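Local coordinates for PhiRv1 phage protein (Mycobacterium tuberculosis, PDB 6LG3), which is a prophage-encoded toxin, apparently EST12, and probably activates a RACK1-NLRP3-gasdermin D pyroptosis-IL-1 beta immune pathway, at residues 12-17 and 31-36; 16-19 and 23-26. One frame throughout, in Å; residues are numbered along the deposited sequence.

Contact 1: residues 12-17 and 31-36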
loop_
_atom_site.group_PDB
_atom_site.type_symbol
_atom_site.label_atom_id
_atom_site.label_comp_id
_atom_site.label_asym_id
_atom_site.label_seq_id
_atom_site.Cartn_x
_atom_site.Cartn_y
_atom_site.Cartn_z
ATOM N N GLU A 12 0.234 -5.227 -0.623
ATOM C CA GLU A 12 0.212 -6.047 -1.832
ATOM C C GLU A 12 -0.211 -5.227 -3.048
ATOM O O GLU A 12 0.399 -5.333 -4.127
ATOM C CB GLU A 12 -0.705 -7.253 -1.628
ATOM C CG GLU A 12 -0.243 -8.163 -0.490
ATOM C CD GLU A 12 -1.221 -9.294 -0.187
ATOM O OE1 GLU A 12 -1.101 -9.911 0.897
ATOM O OE2 GLU A 12 -2.107 -9.569 -1.028
ATOM N N LEU A 13 -1.237 -4.380 -2.885
ATOM C CA LEU A 13 -1.637 -3.476 -3.961
ATOM C C LEU A 13 -0.501 -2.528 -4.354
ATOM O O LEU A 13 -0.349 -2.188 -5.536
ATOM C CB LEU A 13 -2.867 -2.672 -3.543
ATOM C CG LEU A 13 -4.144 -3.444 -3.205
ATOM C CD1 LEU A 13 -5.212 -2.460 -2.756
ATOM C CD2 LEU A 13 -4.613 -4.223 -4.414
ATOM N N ALA A 14 0.287 -2.065 -3.378
ATOM C CA ALA A 14 1.401 -1.176 -3.709
ATOM C C ALA A 14 2.476 -1.903 -4.504
ATOM O O ALA A 14 3.019 -1.350 -5.469
ATOM C CB ALA A 14 1.993 -0.568 -2.441
ATOM N N VAL A 15 2.793 -3.144 -4.118
ATOM C CA VAL A 15 3.734 -3.947 -4.899
ATOM C C VAL A 15 3.245 -4.084 -6.337
ATOM O O VAL A 15 4.028 -3.948 -7.287
ATOM C CB VAL A 15 3.947 -5.320 -4.234
ATOM C CG1 VAL A 15 4.777 -6.238 -5.122
ATOM C CG2 VAL A 15 4.601 -5.154 -2.874
ATOM N N GLN A 16 1.938 -4.336 -6.520
ATOM C CA GLN A 16 1.383 -4.417 -7.872
ATOM C C GLN A 16 1.555 -3.106 -8.630
ATOM O O GLN A 16 1.869 -3.109 -9.829
ATOM C CB GLN A 16 -0.102 -4.798 -7.825
ATOM C CG GLN A 16 -0.370 -6.191 -7.313
ATOM C CD GLN A 16 -1.861 -6.510 -7.279
ATOM O OE1 GLN A 16 -2.378 -7.019 -6.282
ATOM N NE2 GLN A 16 -2.556 -6.207 -8.371
ATOM N N VAL A 17 1.329 -1.974 -7.958
ATOM C CA VAL A 17 1.470 -0.678 -8.618
ATOM C C VAL A 17 2.913 -0.462 -9.056
ATOM O O VAL A 17 3.183 -0.014 -10.178
ATOM C CB VAL A 17 0.993 0.458 -7.691
ATOM C CG1 VAL A 17 1.383 1.822 -8.277
ATOM C CG2 VAL A 17 -0.512 0.373 -7.469
ATOM N N GLU A 31 11.613 -4.602 -2.154
ATOM C CA GLU A 31 12.850 -3.955 -1.707
ATOM C C GLU A 31 12.728 -2.432 -1.730
ATOM O O GLU A 31 13.161 -1.748 -0.790
ATOM C CB GLU A 31 14.020 -4.412 -2.581
ATOM C CG GLU A 31 15.362 -4.454 -1.889
ATOM C CD GLU A 31 16.468 -4.976 -2.802
ATOM O OE1 GLU A 31 16.763 -4.320 -3.830
ATOM O OE2 GLU A 31 17.035 -6.048 -2.499
ATOM N N ALA A 32 12.145 -1.876 -2.799
ATOM C CA ALA A 32 12.013 -0.422 -2.878
ATOM C C ALA A 32 11.068 0.114 -1.801
ATOM O O ALA A 32 11.348 1.147 -1.162
ATOM C CB ALA A 32 11.531 -0.015 -4.269
ATOM N N LEU A 33 9.947 -0.576 -1.580
ATOM C CA LEU A 33 9.029 -0.145 -0.532
ATOM C C LEU A 33 9.689 -0.218 0.839
ATOM O O LEU A 33 9.491 0.668 1.681
ATOM C CB LEU A 33 7.756 -0.990 -0.567
ATOM C CG LEU A 33 6.863 -0.732 -1.793
ATOM C CD1 LEU A 33 5.755 -1.764 -1.879
ATOM C CD2 LEU A 33 6.268 0.667 -1.760
ATOM N N GLU A 34 10.474 -1.270 1.081
ATOM C CA GLU A 34 11.200 -1.381 2.341
ATOM C C GLU A 34 12.192 -0.235 2.513
ATOM O O GLU A 34 12.408 0.239 3.639
ATOM C CB GLU A 34 11.909 -2.735 2.408
ATOM C CG GLU A 34 12.802 -2.939 3.621
ATOM C CD GLU A 34 12.026 -3.045 4.920
ATOM O OE1 GLU A 34 12.668 -3.024 5.992
ATOM O OE2 GLU A 34 10.781 -3.155 4.872
ATOM N N SER A 35 12.794 0.234 1.413
ATOM C CA SER A 35 13.669 1.402 1.498
ATOM C C SER A 35 12.897 2.641 1.948
ATOM O O SER A 35 13.386 3.433 2.778
ATOM C CB SER A 35 14.337 1.647 0.145
ATOM O OG SER A 35 15.343 2.631 0.251
ATOM N N PHE A 36 11.678 2.820 1.417
ATOM C CA PHE A 36 10.843 3.922 1.894
ATOM C C PHE A 36 10.488 3.764 3.372
ATOM O O PHE A 36 10.437 4.752 4.117
ATOM C CB PHE A 36 9.571 4.020 1.067
ATOM C CG PHE A 36 9.778 4.573 -0.308
ATOM C CD1 PHE A 36 10.198 5.884 -0.487
ATOM C CD2 PHE A 36 9.510 3.793 -1.425
ATOM C CE1 PHE A 36 10.377 6.398 -1.758
ATOM C CE2 PHE A 36 9.678 4.306 -2.701
ATOM C CZ PHE A 36 10.112 5.609 -2.863
#

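Contact 2: residues 16-19 and 23-26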
loop_
_atom_site.group_PDB
_atom_site.type_symbol
_atom_site.label_atom_id
_atom_site.label_comp_id
_atom_site.label_asym_id
_atom_site.label_seq_id
_atom_site.Cartn_x
_atom_site.Cartn_y
_atom_site.Cartn_z
ATOM N N GLN A 16 1.938 -4.336 -6.520
ATOM C CA GLN A 16 1.383 -4.417 -7.872
ATOM C C GLN A 16 1.555 -3.106 -8.630
ATOM O O GLN A 16 1.869 -3.109 -9.829
ATOM C CB GLN A 16 -0.102 -4.798 -7.825
ATOM C CG GLN A 16 -0.370 -6.191 -7.313
ATOM C CD GLN A 16 -1.861 -6.510 -7.279
ATOM O OE1 GLN A 16 -2.378 -7.019 -6.282
ATOM N NE2 GLN A 16 -2.556 -6.207 -8.371
ATOM N N VAL A 17 1.329 -1.974 -7.958
ATOM C CA VAL A 17 1.470 -0.678 -8.618
ATOM C C VAL A 17 2.913 -0.462 -9.056
ATOM O O VAL A 17 3.183 -0.014 -10.178
ATOM C CB VAL A 17 0.993 0.458 -7.691
ATOM C CG1 VAL A 17 1.383 1.822 -8.277
ATOM C CG2 VAL A 17 -0.512 0.373 -7.469
ATOM N N VAL A 18 3.863 -0.766 -8.168
ATOM C CA VAL A 18 5.267 -0.538 -8.500
ATOM C C VAL A 18 5.677 -1.420 -9.667
ATOM O O VAL A 18 6.380 -0.972 -10.586
ATOM C CB VAL A 18 6.163 -0.774 -7.270
ATOM C CG1 VAL A 18 7.644 -0.614 -7.647
ATOM C CG2 VAL A 18 5.800 0.198 -6.151
ATOM N N CYS A 19 5.233 -2.685 -9.658
ATOM C CA CYS A 19 5.559 -3.589 -10.758
ATOM C C CYS A 19 4.979 -3.082 -12.065
ATOM O O CYS A 19 5.642 -3.122 -13.110
ATOM C CB CYS A 19 5.038 -4.994 -10.464
ATOM S SG CYS A 19 5.909 -5.865 -9.146
ATOM N N GLY A 23 7.923 -2.209 -14.496
ATOM C CA GLY A 23 8.322 -3.456 -15.122
ATOM C C GLY A 23 9.188 -4.357 -14.269
ATOM O O GLY A 23 9.666 -5.377 -14.767
ATOM N N CYS A 24 9.408 -4.018 -13.002
ATOM C CA CYS A 24 10.264 -4.804 -12.125
ATOM C C CYS A 24 9.514 -6.028 -11.590
ATOM O O CYS A 24 8.317 -6.202 -11.807
ATOM C CB CYS A 24 10.769 -3.948 -10.962
ATOM S SG CYS A 24 9.476 -3.524 -9.765
ATOM N N SER A 25 10.246 -6.882 -10.877
ATOM C CA SER A 25 9.666 -8.060 -10.254
ATOM C C SER A 25 9.065 -7.708 -8.899
ATOM O O SER A 25 9.371 -6.658 -8.326
ATOM C CB SER A 25 10.731 -9.139 -10.076
ATOM O OG SER A 25 11.676 -8.743 -9.095
ATOM N N PRO A 26 8.196 -8.572 -8.362
ATOM C CA PRO A 26 7.646 -8.304 -7.020
ATOM C C PRO A 26 8.707 -8.182 -5.933
ATOM O O PRO A 26 8.584 -7.314 -5.060
ATOM C CB PRO A 26 6.713 -9.502 -6.785
ATOM C CG PRO A 26 6.267 -9.885 -8.165
ATOM C CD PRO A 26 7.476 -9.659 -9.051
HETATM O O HOH W 1 6.338 -6.440 -13.431
#

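Contact 1: residues 12-17 and 31-36
Leu33 reaches across from one helix to the other and lays a single methyl, CD1, against Ala14 and Val15. The closer meeting is with Val15, whose CG2 lies 3.7 Å from Leu33 CD1, the two side chains crossing at a slant. Ala14 CB lies a little farther off, 4.0 Å from Leu33 CD1. The same methyl also comes within 4.0 Å of Val15 N, so the leucine tip rests partly on the backbone of the first helix.

Two torsions make this reach possible. Leu33 CG stands opposite the carbonyl carbon (chi1 -70°), and CD1 then continues the chain in an extended line away from CA (chi2 170°), carrying the methyl to the neighbouring helix. Val15 in turn places CG2 beside its backbone N, where CD1 arrives. The residue types suit these tasks: the small Ala14 lets the leucine approach close to the helix backbone, beta-branched Val15 offers a methyl at its flank, and Leu33 has the length to span a CA separation of 7.8 Å from Val15.

Further out, Val15 also packs on Pro26, Ala29 and Val30 of helix 26-39. Ala14 touches Leu53 and Val61, while Leu33 touches Leu60, so the junction of helices 4-22 and 26-39 is seated against strands 50-55 and 58-64.

Contact 2: residues 16-19 and 23-26
The peptide group joining Ser25 to Pro26 offers one of its faces to the sulfur of Cys19: SG lies above that plane, 3.6 Å from Ser25 O and equally far from Pro26 N. The proline ring continues this surface, with CD 4.1 Å from Cys19 SG. Beside it, the Cys24 carbonyl approaches the same sulfur through its oxygen. Cys19 SG is directed here by standing opposite its own carbonyl carbon (chi1 -70°). Its polarisable, compact thiol suits a place among flat peptide groups.

Cys24 turns its sulfur back towards the helix, between its backbone N and carbonyl carbon (chi1 70°). Cys24 SG packs on Val18 CG1 at 4.0 Å, and the two sulfurs, Cys19 SG and Cys24 SG, stay 4.3 Å apart, too far for a disulfide.

The polar part of the contact is backbone. Gly23 N donates to Cys19 O over 2.8 Å, a bent bond (136° at the hydrogen) whose donor is tilted from the carbonyl plane. A water donates to Cys24 O at 2.6 Å and, weakly, to Cys19 O, linking helix to loop. The Thr22 hydroxyl meets both Val18 O and Cys24 N, adding another tie across the turn.

Together these features make a short helix-loop-helix connection. Gly23, with positive phi, ends helix 4-22, a backbone state that costs glycine little; Ser25 is the N-cap of helix 26-39, weakly bonded to Ala28 N; and Pro26, which has no N-H to offer, fits the first turn of that helix.

In the fold
Both contacts join helix 4-22 to what follows it; their ranges overlap along that helix, but different residues do the touching, Ala14 and Val15 in one, Val18 and Cys19 in the other. Contact 1 lies in the interior, about 7 Å from the chain's centre (centre to centre), whereas contact 2 lies on the surface, about 13 Å out. Their chemistry follows their place: the side chains of 12-17 and 31-36 meet through methyl groups, while 16-19 and 23-26 add to apolar packing of sulfur a backbone hydrogen bond and a water. The smaller interface, contact 1, sits against the sheet; contact 2 shapes the connection through which the second helix starts. The two touch directly where Val15 CG1 packs 4.0 Å from Pro26 O.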